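Local coordinates for protein benzyl alcohol dehydrogenase (PDB 1F8F) that oxidises benzyl alcohol, and probably related aromatic alcohols, to the aldehyde with NAD as cofactor, and belongs to the zinc-dependent alcohol dehydrogenase family, at residues F194-A199 with F261-T266; G257-A262 with D277-L282; I183-V188 with E316-P321; E166-L171 with E327-Y332. All coordinates share one frame; numbering follows the deposited sequence.

Contact 1: F194-A199 with F261-T266; sequences FVTWGA and FALEST. Unlike the reference sequence in segment 194-199: Phe194 (reference Leu). With NAD (nicotinamide-adenine-dinucleotide), chain F.
Strands 194-197 and 261-264 run parallel, their axes 4.8 Å apart and only 8° from the same direction, with Phe194 beside Phe261 and Trp197 beside Glu264. The ladder goes from Val195 N to Phe261 O, from Leu263 N back to Val195 O, and from Trp197 N to Leu263 O, the shortest of the three at 2.7 Å. It ends in a double grip: Trp197 O takes both the backbone N and the hydroxyl of Ser265, and Ser265 OG lies 3.0 Å from Trp197 O, tilted out of the carbonyl plane.

These are the first and fourth strands of the Rossmann fold, neighbours at the centre of its parallel sheet. Gly198 opens the glycine-rich turn after strand 193-197, and its CA lies beside Thr266 CG2, 3.9 Å away. Thr266 CG2 also rests 3.5 Å from C4A of the NAD adenine.

On the side of Phe194 and Leu263, the Phe194 ring turns its edge to Phe261 CB, and helix 174-186 covers it. On the other side, Val195 CG1 presses on Ala262 CB at 3.5 Å, while the Trp197 indole has Leu263 O at its edge and Val195 CG2 above one face, toward the rim. Glu264 is bent at chi2 (-56°), which curls OE2 back to accept from Thr266 N and, across the opposite face of the carboxylate, from Thr266 OG1 at 2.7 Å.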
# COMPACT_ATOMS: atom_id res chain seq x y z
N PHE A 194 -4.49 -7.55 18.59
CA PHE A 194 -4.53 -8.79 17.81
C PHE A 194 -5.14 -9.96 18.59
O PHE A 194 -4.89 -10.14 19.80
CB PHE A 194 -3.08 -9.20 17.48
CG PHE A 194 -2.96 -10.54 16.79
CD1 PHE A 194 -3.34 -10.69 15.44
CD2 PHE A 194 -2.48 -11.66 17.49
CE1 PHE A 194 -3.21 -11.92 14.85
CE2 PHE A 194 -2.38 -12.87 16.84
CZ PHE A 194 -2.75 -13.02 15.52
N VAL A 195 -5.83 -10.88 17.93
CA VAL A 195 -6.36 -12.08 18.61
C VAL A 195 -6.11 -13.30 17.71
O VAL A 195 -6.36 -13.19 16.52
CB VAL A 195 -7.89 -12.07 18.89
CG1 VAL A 195 -8.72 -11.81 17.63
CG2 VAL A 195 -8.40 -13.39 19.52
N THR A 196 -5.72 -14.43 18.32
CA THR A 196 -5.64 -15.65 17.53
C THR A 196 -6.77 -16.63 17.89
O THR A 196 -6.66 -17.14 19.06
CB THR A 196 -4.34 -16.44 17.60
OG1 THR A 196 -4.61 -17.68 16.85
CG2 THR A 196 -3.81 -16.82 18.96
N TRP A 197 -7.66 -16.98 17.00
CA TRP A 197 -8.67 -17.99 17.38
C TRP A 197 -8.05 -19.36 17.21
O TRP A 197 -7.79 -19.90 16.12
CB TRP A 197 -9.88 -17.72 16.45
CG TRP A 197 -10.64 -16.44 16.69
CD1 TRP A 197 -10.38 -15.21 16.12
CD2 TRP A 197 -11.77 -16.26 17.56
NE1 TRP A 197 -11.28 -14.29 16.62
CE2 TRP A 197 -12.13 -14.90 17.51
CE3 TRP A 197 -12.52 -17.11 18.38
CZ2 TRP A 197 -13.23 -14.37 18.19
CZ3 TRP A 197 -13.56 -16.60 19.11
CH2 TRP A 197 -13.95 -15.24 18.97
N GLY A 198 -7.82 -20.09 18.32
CA GLY A 198 -7.24 -21.44 18.28
C GLY A 198 -5.77 -21.30 18.71
O GLY A 198 -5.08 -20.41 18.19
N ALA A 199 -5.31 -22.06 19.70
CA ALA A 199 -3.98 -21.90 20.25
C ALA A 199 -3.11 -23.13 20.05
O ALA A 199 -2.41 -23.54 20.99
CB ALA A 199 -4.04 -21.58 21.76
N PHE A 261 -6.84 -6.62 14.45
CA PHE A 261 -6.40 -7.71 13.63
C PHE A 261 -6.74 -9.10 14.14
O PHE A 261 -6.63 -9.30 15.34
CB PHE A 261 -4.87 -7.64 13.42
CG PHE A 261 -4.35 -6.40 12.77
CD1 PHE A 261 -4.24 -6.27 11.40
CD2 PHE A 261 -3.95 -5.31 13.54
CE1 PHE A 261 -3.78 -5.08 10.79
CE2 PHE A 261 -3.48 -4.15 13.00
CZ PHE A 261 -3.37 -4.04 11.61
N ALA A 262 -7.14 -10.05 13.26
CA ALA A 262 -7.40 -11.39 13.76
C ALA A 262 -7.02 -12.54 12.86
O ALA A 262 -6.93 -12.43 11.64
CB ALA A 262 -8.87 -11.46 14.14
N LEU A 263 -6.86 -13.72 13.48
CA LEU A 263 -6.54 -14.96 12.81
C LEU A 263 -7.53 -16.07 13.18
O LEU A 263 -7.62 -16.46 14.35
CB LEU A 263 -5.13 -15.48 13.02
CG LEU A 263 -4.58 -16.70 12.33
CD1 LEU A 263 -3.98 -16.42 10.96
CD2 LEU A 263 -3.51 -17.46 13.12
N GLU A 264 -8.07 -16.70 12.13
CA GLU A 264 -8.96 -17.86 12.32
C GLU A 264 -8.14 -19.11 12.00
O GLU A 264 -7.78 -19.26 10.83
CB GLU A 264 -10.19 -17.88 11.40
CG GLU A 264 -11.42 -18.58 12.01
CD GLU A 264 -11.07 -20.01 12.44
OE1 GLU A 264 -10.91 -20.86 11.53
OE2 GLU A 264 -10.88 -20.26 13.64
N SER A 265 -7.78 -19.94 12.98
CA SER A 265 -7.07 -21.17 12.74
C SER A 265 -7.81 -22.44 13.20
O SER A 265 -7.15 -23.46 13.15
CB SER A 265 -5.66 -21.26 13.39
OG SER A 265 -5.59 -21.43 14.79
N THR A 266 -9.07 -22.46 13.62
CA THR A 266 -9.71 -23.71 13.97
C THR A 266 -10.32 -24.46 12.77
O THR A 266 -10.49 -25.70 12.77
CB THR A 266 -10.80 -23.50 15.01
OG1 THR A 266 -11.82 -22.61 14.50
CG2 THR A 266 -10.30 -22.82 16.28
PA NAD F . -3.61 -27.80 15.97
O1A NAD F . -2.24 -27.85 16.57
O2A NAD F . -4.46 -28.99 16.13
O5B NAD F . -4.35 -26.46 16.38
C5B NAD F . -5.72 -26.04 16.25
C4B NAD F . -6.30 -25.64 17.60
O4B NAD F . -7.73 -25.35 17.44
C3B NAD F . -6.21 -26.69 18.73
O3B NAD F . -5.39 -26.24 19.80
C2B NAD F . -7.64 -26.88 19.24
O2B NAD F . -7.77 -26.94 20.67
C1B NAD F . -8.34 -25.63 18.69
N9A NAD F . -9.78 -25.76 18.50
C8A NAD F . -10.46 -26.71 17.79
N7A NAD F . -11.79 -26.53 17.82
C5A NAD F . -11.95 -25.41 18.61
C6A NAD F . -13.09 -24.70 19.03
N6A NAD F . -14.34 -25.00 18.72
N1A NAD F . -12.89 -23.60 19.81
C2A NAD F . -11.61 -23.26 20.15
N3A NAD F . -10.50 -23.84 19.81
C4A NAD F . -10.73 -24.92 19.04
O3 NAD F . -3.38 -27.51 14.39
PN NAD F . -2.28 -26.54 13.76
O1N NAD F . -2.14 -25.32 14.56
O2N NAD F . -1.03 -27.29 13.58
O5D NAD F . -3.00 -26.26 12.32
C5D NAD F . -4.07 -25.30 12.26
C4D NAD F . -4.95 -25.41 11.07
O4D NAD F . -4.42 -24.69 9.91
C3D NAD F . -5.47 -26.75 10.55
O3D NAD F . -6.75 -26.54 9.92
C2D NAD F . -4.46 -27.00 9.42
O2D NAD F . -4.83 -28.04 8.52
C1D NAD F . -4.55 -25.60 8.80
N1N NAD F . -3.38 -25.32 7.97
C2N NAD F . -3.55 -24.39 7.00
C3N NAD F . -2.46 -24.05 6.23
C7N NAD F . -2.52 -22.97 5.09
O7N NAD F . -1.52 -22.74 4.41
N7N NAD F . -3.75 -22.35 4.95
C4N NAD F . -1.18 -24.64 6.46
C5N NAD F . -1.06 -25.10 7.79
C6N NAD F . -2.10 -25.48 8.60

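Contact 2: G257-A262 with D277-L282; sequences GGVNFA and DALGIL
Val259 and Leu279 meet at a slant, CG1 of Val259 against CD2 of Leu279 at 3.9 Å. Their CB atoms diverge, but Leu279 swings its end back: CG stands anti to its own carbonyl carbon (chi1 -67°), CD1 continues the extended chain, and the other branch, CD2, turns toward Val259. Leu279 CD2 touches Ala262 CB as well, at 3.8 Å. Val259 CG1 also lies close to Ala278 O, so one methyl group meets both a carbonyl and a leucine branch.

Two backbone bonds hold this pair in parallel register. Val259 N donates to Ala278 O at 3.0 Å, and Val259 O receives Gly280 N over the same length. Beside them the bare CA atoms of Gly258 and Gly280 let the backbones close to 3.5 Å, CA to CA. Farther along, two waters bridge the chains where both turn corners: one joins Asn260 O to Leu282 O, the other accepts from Asn260 ND2 and donates to Ile281 O.

In the Rossmann domain the start of strand 259-264 meets the short strand 279-280, which the chain enters on leaving helix 269-277. Ile251 of helix 247-254 packs on Val259 and Ala278, Val195 of strand 193-197 touches Val259, and Ile285 of strand 283-287 meets both Ala262 and Leu279.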
# COMPACT_ATOMS: atom_id res chain seq x y z
N GLY A 257 -14.23 -1.92 22.08
CA GLY A 257 -14.93 -1.83 20.80
C GLY A 257 -14.68 -2.93 19.76
O GLY A 257 -15.50 -3.12 18.82
N GLY A 258 -13.59 -3.71 19.85
CA GLY A 258 -13.40 -4.78 18.83
C GLY A 258 -11.93 -4.87 18.48
O GLY A 258 -11.31 -3.82 18.55
N VAL A 259 -11.31 -5.93 18.07
CA VAL A 259 -9.88 -6.04 17.80
C VAL A 259 -9.47 -5.53 16.42
O VAL A 259 -10.31 -5.49 15.48
CB VAL A 259 -9.63 -7.57 18.06
CG1 VAL A 259 -10.06 -8.44 16.89
CG2 VAL A 259 -8.14 -7.87 18.31
N ASN A 260 -8.26 -4.98 16.23
CA ASN A 260 -7.81 -4.44 14.96
C ASN A 260 -7.45 -5.52 13.94
O ASN A 260 -7.70 -5.41 12.74
CB ASN A 260 -6.58 -3.57 15.13
CG ASN A 260 -6.75 -2.35 16.00
OD1 ASN A 260 -5.83 -2.18 16.82
ND2 ASN A 260 -7.81 -1.51 15.87
N PHE A 261 -6.84 -6.62 14.45
CA PHE A 261 -6.40 -7.71 13.63
C PHE A 261 -6.74 -9.10 14.14
O PHE A 261 -6.63 -9.30 15.34
CB PHE A 261 -4.87 -7.64 13.42
CG PHE A 261 -4.35 -6.40 12.77
CD1 PHE A 261 -4.24 -6.27 11.40
CD2 PHE A 261 -3.95 -5.31 13.54
CE1 PHE A 261 -3.78 -5.08 10.79
CE2 PHE A 261 -3.48 -4.15 13.00
CZ PHE A 261 -3.37 -4.04 11.61
N ALA A 262 -7.14 -10.05 13.26
CA ALA A 262 -7.40 -11.39 13.76
C ALA A 262 -7.02 -12.54 12.86
O ALA A 262 -6.93 -12.43 11.64
CB ALA A 262 -8.87 -11.46 14.14
N ASP A 277 -17.50 -10.96 13.82
CA ASP A 277 -18.21 -10.11 14.78
C ASP A 277 -17.33 -9.40 15.78
O ASP A 277 -17.69 -8.33 16.30
CB ASP A 277 -19.21 -10.93 15.64
CG ASP A 277 -20.32 -11.55 14.84
OD1 ASP A 277 -20.56 -11.22 13.67
OD2 ASP A 277 -21.06 -12.45 15.28
N ALA A 278 -16.23 -9.99 16.24
CA ALA A 278 -15.40 -9.34 17.27
C ALA A 278 -14.41 -8.32 16.75
O ALA A 278 -13.64 -7.70 17.51
CB ALA A 278 -14.63 -10.41 18.05
N LEU A 279 -14.28 -8.11 15.47
CA LEU A 279 -13.43 -7.09 14.87
C LEU A 279 -14.04 -5.73 15.24
O LEU A 279 -15.27 -5.59 15.35
CB LEU A 279 -13.43 -7.31 13.38
CG LEU A 279 -12.78 -8.56 12.81
CD1 LEU A 279 -12.94 -8.58 11.30
CD2 LEU A 279 -11.31 -8.65 13.20
N GLY A 280 -13.20 -4.69 15.38
CA GLY A 280 -13.65 -3.33 15.63
C GLY A 280 -13.75 -2.58 14.28
O GLY A 280 -13.59 -3.26 13.24
N ILE A 281 -14.07 -1.30 14.27
CA ILE A 281 -14.15 -0.55 13.00
C ILE A 281 -12.89 -0.73 12.18
O ILE A 281 -11.77 -0.62 12.70
CB ILE A 281 -14.39 0.95 13.23
CG1 ILE A 281 -15.76 1.14 13.90
CG2 ILE A 281 -14.33 1.86 11.99
CD1 ILE A 281 -15.79 2.46 14.71
N LEU A 282 -13.02 -1.05 10.89
CA LEU A 282 -11.89 -1.22 9.99
C LEU A 282 -10.95 -2.38 10.32
O LEU A 282 -9.89 -2.54 9.69
CB LEU A 282 -11.09 0.05 9.69
CG LEU A 282 -11.84 1.14 8.91
CD1 LEU A 282 -11.03 2.45 8.98
CD2 LEU A 282 -11.98 0.75 7.44
O HOH W 1 -7.33 -3.02 11.15
O HOH W 2 -8.94 -1.78 13.00

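Contact 3: I183-V188 with E316-P321; sequences INALKV and EGSGSP. With NAD (nicotinamide-adenine-dinucleotide), chain F.
Asn184 ND2, near the end of helix 174-186, reaches two polar partners in the 316-321 loop region. It makes a weak bond to Gly317 O at 3.3 Å, reasonably straight at 157°, and another weak one to a water 3.1 Å from ND2. That water donates to Glu316 O and accepts weakly from Gly319 N, so it ties the asparagine amide to the loop backbone at two further points. The CG of Asn184 stands anti to its carbonyl carbon (chi1 -52°), an orientation that carries the amide over the loop, with ND2 3.4 Å from Gly319 CA and CB beside Gly317 O.

A second water links the backbones directly, donating to Asn184 O and, weakly, to Ser318 O. One residue on, the methyl of Ala185 has its CB 3.9 Å from Ser318 OG, whose hydroxyl is engaged by Tyr107 OH. The direct polar link between loop and helix is thus one weak bond, supplemented by two bridging waters. Glu316, Gly317 and Ser318 all take positive phi, which winds the chain tightly ahead of helix 321-333, which starts at Pro321.

The tight turn begins at the cofactor: Glu316 N donates to the carboxamide oxygen O7N of NAD at 2.7 Å, and Val314 O is a further partner of the dinucleotide. Backbone groups following the last strand of the Rossmann sheet thus hold the nicotinamide amide, a hallmark of the nicotinamide site in zinc-dependent alcohol dehydrogenases.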
# COMPACT_ATOMS: atom_id res chain seq x y z
N ILE A 183 2.77 -11.17 9.76
CA ILE A 183 3.79 -10.28 9.19
C ILE A 183 3.51 -9.94 7.74
O ILE A 183 3.65 -8.75 7.40
CB ILE A 183 5.24 -10.81 9.36
CG1 ILE A 183 5.69 -10.71 10.85
CG2 ILE A 183 6.27 -10.04 8.53
CD1 ILE A 183 6.77 -11.66 11.29
N ASN A 184 3.22 -10.89 6.85
CA ASN A 184 3.06 -10.59 5.43
C ASN A 184 1.64 -10.28 5.02
O ASN A 184 1.45 -9.46 4.12
CB ASN A 184 3.55 -11.73 4.53
CG ASN A 184 4.95 -12.19 4.85
OD1 ASN A 184 5.81 -11.35 5.02
ND2 ASN A 184 5.20 -13.51 4.98
N ALA A 185 0.68 -10.99 5.64
CA ALA A 185 -0.69 -10.87 5.12
C ALA A 185 -1.46 -9.79 5.84
O ALA A 185 -1.89 -8.83 5.22
CB ALA A 185 -1.45 -12.20 5.17
N LEU A 186 -1.60 -9.92 7.15
CA LEU A 186 -2.37 -8.90 7.87
C LEU A 186 -1.73 -7.53 7.90
O LEU A 186 -2.19 -6.44 8.13
CB LEU A 186 -2.63 -9.41 9.30
CG LEU A 186 -3.63 -10.58 9.37
CD1 LEU A 186 -3.60 -11.11 10.82
CD2 LEU A 186 -5.01 -10.18 8.87
N LYS A 187 -0.44 -7.60 8.22
CA LYS A 187 0.58 -6.67 8.63
C LYS A 187 0.28 -5.96 9.96
O LYS A 187 0.14 -4.72 9.91
CB LYS A 187 0.96 -5.59 7.64
CG LYS A 187 1.39 -5.99 6.25
CD LYS A 187 1.33 -4.76 5.34
CE LYS A 187 1.32 -5.14 3.89
NZ LYS A 187 2.32 -6.13 3.42
N VAL A 188 0.24 -6.65 11.10
CA VAL A 188 -0.03 -6.02 12.36
C VAL A 188 0.89 -4.83 12.62
O VAL A 188 2.11 -4.93 12.43
CB VAL A 188 0.09 -7.14 13.44
CG1 VAL A 188 -0.05 -6.67 14.86
CG2 VAL A 188 -0.99 -8.17 13.08
N GLU A 316 -0.20 -20.55 3.47
CA GLU A 316 1.17 -20.59 3.89
C GLU A 316 1.76 -19.24 4.25
O GLU A 316 2.98 -19.03 4.19
CB GLU A 316 2.05 -21.24 2.79
CG GLU A 316 1.59 -22.64 2.43
CD GLU A 316 2.25 -23.68 3.35
OE1 GLU A 316 3.16 -23.36 4.16
OE2 GLU A 316 1.86 -24.83 3.28
N GLY A 317 0.96 -18.34 4.84
CA GLY A 317 1.44 -17.07 5.34
C GLY A 317 1.69 -16.05 4.24
O GLY A 317 2.21 -14.96 4.58
N SER A 318 1.31 -16.25 3.00
CA SER A 318 1.60 -15.32 1.91
C SER A 318 3.03 -14.85 1.73
O SER A 318 3.17 -13.80 1.09
CB SER A 318 0.68 -14.09 2.05
OG SER A 318 -0.68 -14.57 2.17
N GLY A 319 4.16 -15.45 2.15
CA GLY A 319 5.37 -14.65 1.75
C GLY A 319 6.05 -15.32 0.55
O GLY A 319 5.46 -15.99 -0.28
N SER A 320 7.34 -15.13 0.54
CA SER A 320 8.24 -15.86 -0.35
C SER A 320 9.16 -16.59 0.64
O SER A 320 9.89 -15.98 1.42
CB SER A 320 8.95 -14.98 -1.35
OG SER A 320 10.22 -15.55 -1.70
N PRO A 321 9.07 -17.92 0.69
CA PRO A 321 9.80 -18.73 1.65
C PRO A 321 11.32 -18.60 1.62
O PRO A 321 11.94 -18.63 2.70
CB PRO A 321 9.35 -20.16 1.41
CG PRO A 321 8.08 -20.01 0.64
CD PRO A 321 8.08 -18.71 -0.09
PA NAD F . -3.61 -27.80 15.97
O1A NAD F . -2.24 -27.85 16.57
O2A NAD F . -4.46 -28.99 16.13
O5B NAD F . -4.35 -26.46 16.38
C5B NAD F . -5.72 -26.04 16.25
C4B NAD F . -6.30 -25.64 17.60
O4B NAD F . -7.73 -25.35 17.44
C3B NAD F . -6.21 -26.69 18.73
O3B NAD F . -5.39 -26.24 19.80
C2B NAD F . -7.64 -26.88 19.24
O2B NAD F . -7.77 -26.94 20.67
C1B NAD F . -8.34 -25.63 18.69
N9A NAD F . -9.78 -25.76 18.50
C8A NAD F . -10.46 -26.71 17.79
N7A NAD F . -11.79 -26.53 17.82
C5A NAD F . -11.95 -25.41 18.61
C6A NAD F . -13.09 -24.70 19.03
N6A NAD F . -14.34 -25.00 18.72
N1A NAD F . -12.89 -23.60 19.81
C2A NAD F . -11.61 -23.26 20.15
N3A NAD F . -10.50 -23.84 19.81
C4A NAD F . -10.73 -24.92 19.04
O3 NAD F . -3.38 -27.51 14.39
PN NAD F . -2.28 -26.54 13.76
O1N NAD F . -2.14 -25.32 14.56
O2N NAD F . -1.03 -27.29 13.58
O5D NAD F . -3.00 -26.26 12.32
C5D NAD F . -4.07 -25.30 12.26
C4D NAD F . -4.95 -25.41 11.07
O4D NAD F . -4.42 -24.69 9.91
C3D NAD F . -5.47 -26.75 10.55
O3D NAD F . -6.75 -26.54 9.92
C2D NAD F . -4.46 -27.00 9.42
O2D NAD F . -4.83 -28.04 8.52
C1D NAD F . -4.55 -25.60 8.80
N1N NAD F . -3.38 -25.32 7.97
C2N NAD F . -3.55 -24.39 7.00
C3N NAD F . -2.46 -24.05 6.23
C7N NAD F . -2.52 -22.97 5.09
O7N NAD F . -1.52 -22.74 4.41
N7N NAD F . -3.75 -22.35 4.95
C4N NAD F . -1.18 -24.64 6.46
C5N NAD F . -1.06 -25.10 7.79
C6N NAD F . -2.10 -25.48 8.60
O HOH W 3 4.79 -16.56 5.06
O HOH W 4 2.07 -10.66 1.43

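Contact 4: E166-L171 with E327-Y332; sequences ELLGPL and ELVRLY. With SO4 (sulfate ion), chain E.
Segment 166-171, whose Leu171 meets Leu328 and Val329 of helix 321-333, has helical backbone angles without the regular helical bonds. It lies in the loop between strand 156-159 and helix 174-186, while helix 321-333 follows 310-313, the last strand of the Rossmann sheet. Leu171 N bonds to Leu168 O, marking a single tight turn that sets the side chains of Leu168 and Leu171 next to one another.

Leu171 splits its two methyls between different partners: CD1 goes to Val329 CG2 at 3.7 Å, CD2 to Leu328 CD1 at 4.0 Å. Leu171 and Leu328 run alongside each other, pointing opposite ways; Val329 lies roughly perpendicular to Leu171. Val329 CG2, anti to its carbonyl carbon, also receives Leu168 CD1 from the start of the same turn, at 4.3 Å a looser touch. The packing of Leu168, Leu171, Leu328 and Val329 is thus wholly apolar.

On the outer side of the helix, Arg330 NH2 makes a weak bond to O4 of a sulfate ion, probably from the crystallisation liquor, and a hydrogen bond to Ala191 O of the fourth subunit. At the far end, Tyr332 stacks edge-to-face with Phe339. With CG anti to its backbone N (chi1 165°), the tyrosine projects crosswise to Leu167, and its OH comes to 4.0 Å from Leu167 CD2.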
# COMPACT_ATOMS: atom_id res chain seq x y z
N GLU A 166 17.65 -30.40 13.16
CA GLU A 166 16.46 -31.20 13.43
C GLU A 166 15.21 -30.43 13.86
O GLU A 166 14.08 -30.77 13.61
CB GLU A 166 16.73 -32.32 14.44
CG GLU A 166 17.20 -31.81 15.79
CD GLU A 166 18.69 -31.82 15.95
OE1 GLU A 166 19.48 -31.46 15.01
OE2 GLU A 166 19.17 -32.16 17.07
N LEU A 167 15.47 -29.27 14.46
CA LEU A 167 14.47 -28.31 14.90
C LEU A 167 13.84 -27.43 13.83
O LEU A 167 12.79 -26.84 14.12
CB LEU A 167 15.28 -27.47 15.89
CG LEU A 167 14.69 -26.63 16.98
CD1 LEU A 167 13.56 -27.30 17.75
CD2 LEU A 167 15.78 -26.23 17.99
N LEU A 168 14.39 -27.26 12.62
CA LEU A 168 13.84 -26.34 11.60
C LEU A 168 12.87 -26.77 10.55
O LEU A 168 12.18 -25.93 9.91
CB LEU A 168 15.01 -25.69 10.83
CG LEU A 168 16.05 -25.01 11.73
CD1 LEU A 168 17.09 -24.39 10.82
CD2 LEU A 168 15.45 -23.92 12.64
N GLY A 169 12.64 -28.07 10.32
CA GLY A 169 11.63 -28.54 9.39
C GLY A 169 10.29 -27.82 9.45
O GLY A 169 9.65 -27.44 8.44
N PRO A 170 9.69 -27.70 10.63
CA PRO A 170 8.38 -27.09 10.83
C PRO A 170 8.25 -25.69 10.28
O PRO A 170 7.17 -25.20 9.92
CB PRO A 170 8.21 -27.13 12.36
CG PRO A 170 8.97 -28.39 12.74
CD PRO A 170 10.24 -28.24 11.91
N LEU A 171 9.36 -24.98 10.07
CA LEU A 171 9.36 -23.67 9.45
C LEU A 171 8.88 -23.80 8.01
O LEU A 171 8.41 -22.81 7.43
CB LEU A 171 10.71 -22.94 9.50
CG LEU A 171 11.31 -22.56 10.87
CD1 LEU A 171 12.75 -22.08 10.71
CD2 LEU A 171 10.52 -21.48 11.51
N GLU A 327 14.48 -15.21 7.53
CA GLU A 327 14.19 -14.14 8.45
C GLU A 327 13.71 -14.72 9.80
O GLU A 327 14.13 -14.29 10.88
CB GLU A 327 13.19 -13.10 7.92
CG GLU A 327 13.72 -12.17 6.83
CD GLU A 327 12.65 -11.46 6.05
OE1 GLU A 327 11.44 -11.70 6.10
OE2 GLU A 327 13.02 -10.54 5.27
N LEU A 328 12.85 -15.75 9.76
CA LEU A 328 12.44 -16.36 11.03
C LEU A 328 13.63 -17.00 11.76
O LEU A 328 13.70 -16.87 12.97
CB LEU A 328 11.33 -17.38 10.82
CG LEU A 328 10.02 -16.84 10.20
CD1 LEU A 328 9.09 -18.03 10.01
CD2 LEU A 328 9.43 -15.68 10.98
N VAL A 329 14.54 -17.71 11.12
CA VAL A 329 15.69 -18.31 11.81
C VAL A 329 16.53 -17.23 12.48
O VAL A 329 17.11 -17.45 13.55
CB VAL A 329 16.60 -19.11 10.85
CG1 VAL A 329 17.87 -19.62 11.51
CG2 VAL A 329 15.91 -20.29 10.19
N ARG A 330 16.68 -16.07 11.82
CA ARG A 330 17.46 -14.97 12.40
C ARG A 330 16.73 -14.39 13.60
O ARG A 330 17.38 -14.07 14.56
CB ARG A 330 17.70 -13.84 11.38
CG ARG A 330 18.24 -12.50 11.82
CD ARG A 330 17.80 -11.31 10.97
NE ARG A 330 17.74 -11.38 9.58
CZ ARG A 330 17.59 -11.30 8.30
NH1 ARG A 330 18.12 -12.27 7.52
NH2 ARG A 330 16.91 -10.35 7.65
N LEU A 331 15.42 -14.24 13.60
CA LEU A 331 14.65 -13.70 14.73
C LEU A 331 14.73 -14.62 15.93
O LEU A 331 14.91 -14.22 17.10
CB LEU A 331 13.21 -13.45 14.23
CG LEU A 331 13.04 -12.14 13.45
CD1 LEU A 331 11.59 -12.08 12.99
CD2 LEU A 331 13.35 -10.90 14.33
N TYR A 332 14.74 -15.93 15.64
CA TYR A 332 14.91 -16.96 16.65
C TYR A 332 16.33 -16.84 17.23
O TYR A 332 16.40 -16.88 18.47
CB TYR A 332 14.73 -18.37 16.07
CG TYR A 332 15.23 -19.52 16.93
CD1 TYR A 332 14.51 -19.90 18.06
CD2 TYR A 332 16.40 -20.20 16.67
CE1 TYR A 332 14.93 -20.91 18.90
CE2 TYR A 332 16.87 -21.23 17.48
CZ TYR A 332 16.13 -21.58 18.60
OH TYR A 332 16.52 -22.60 19.42
S SO4 E . 16.27 -9.71 4.22
O1 SO4 E . 16.23 -11.07 3.61
O2 SO4 E . 15.69 -8.74 3.20
O3 SO4 E . 17.70 -9.29 4.42
O4 SO4 E . 15.52 -9.70 5.51

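Going from the N terminus, segment 166-171 comes first and pairs with 327-332, so contact 4 closes the widest loop and holds the other three within it. Contact 3 nests next, joining the end of helix 174-186 to the loop after strand 310-313. Inside that lie both contact 1, between neighbouring strands of the Rossmann sheet, and contact 2, which begins on the stretch where contact 1 finishes and shares Phe261 and Ala262 with it on strand 259-264. Leu186 and Val188 of contact 3 pack on Phe261, binding these three together, and contacts 1 and 3 both touch NAD. Contact 4 stands apart, its nearest atoms about 5 Å from contact 3.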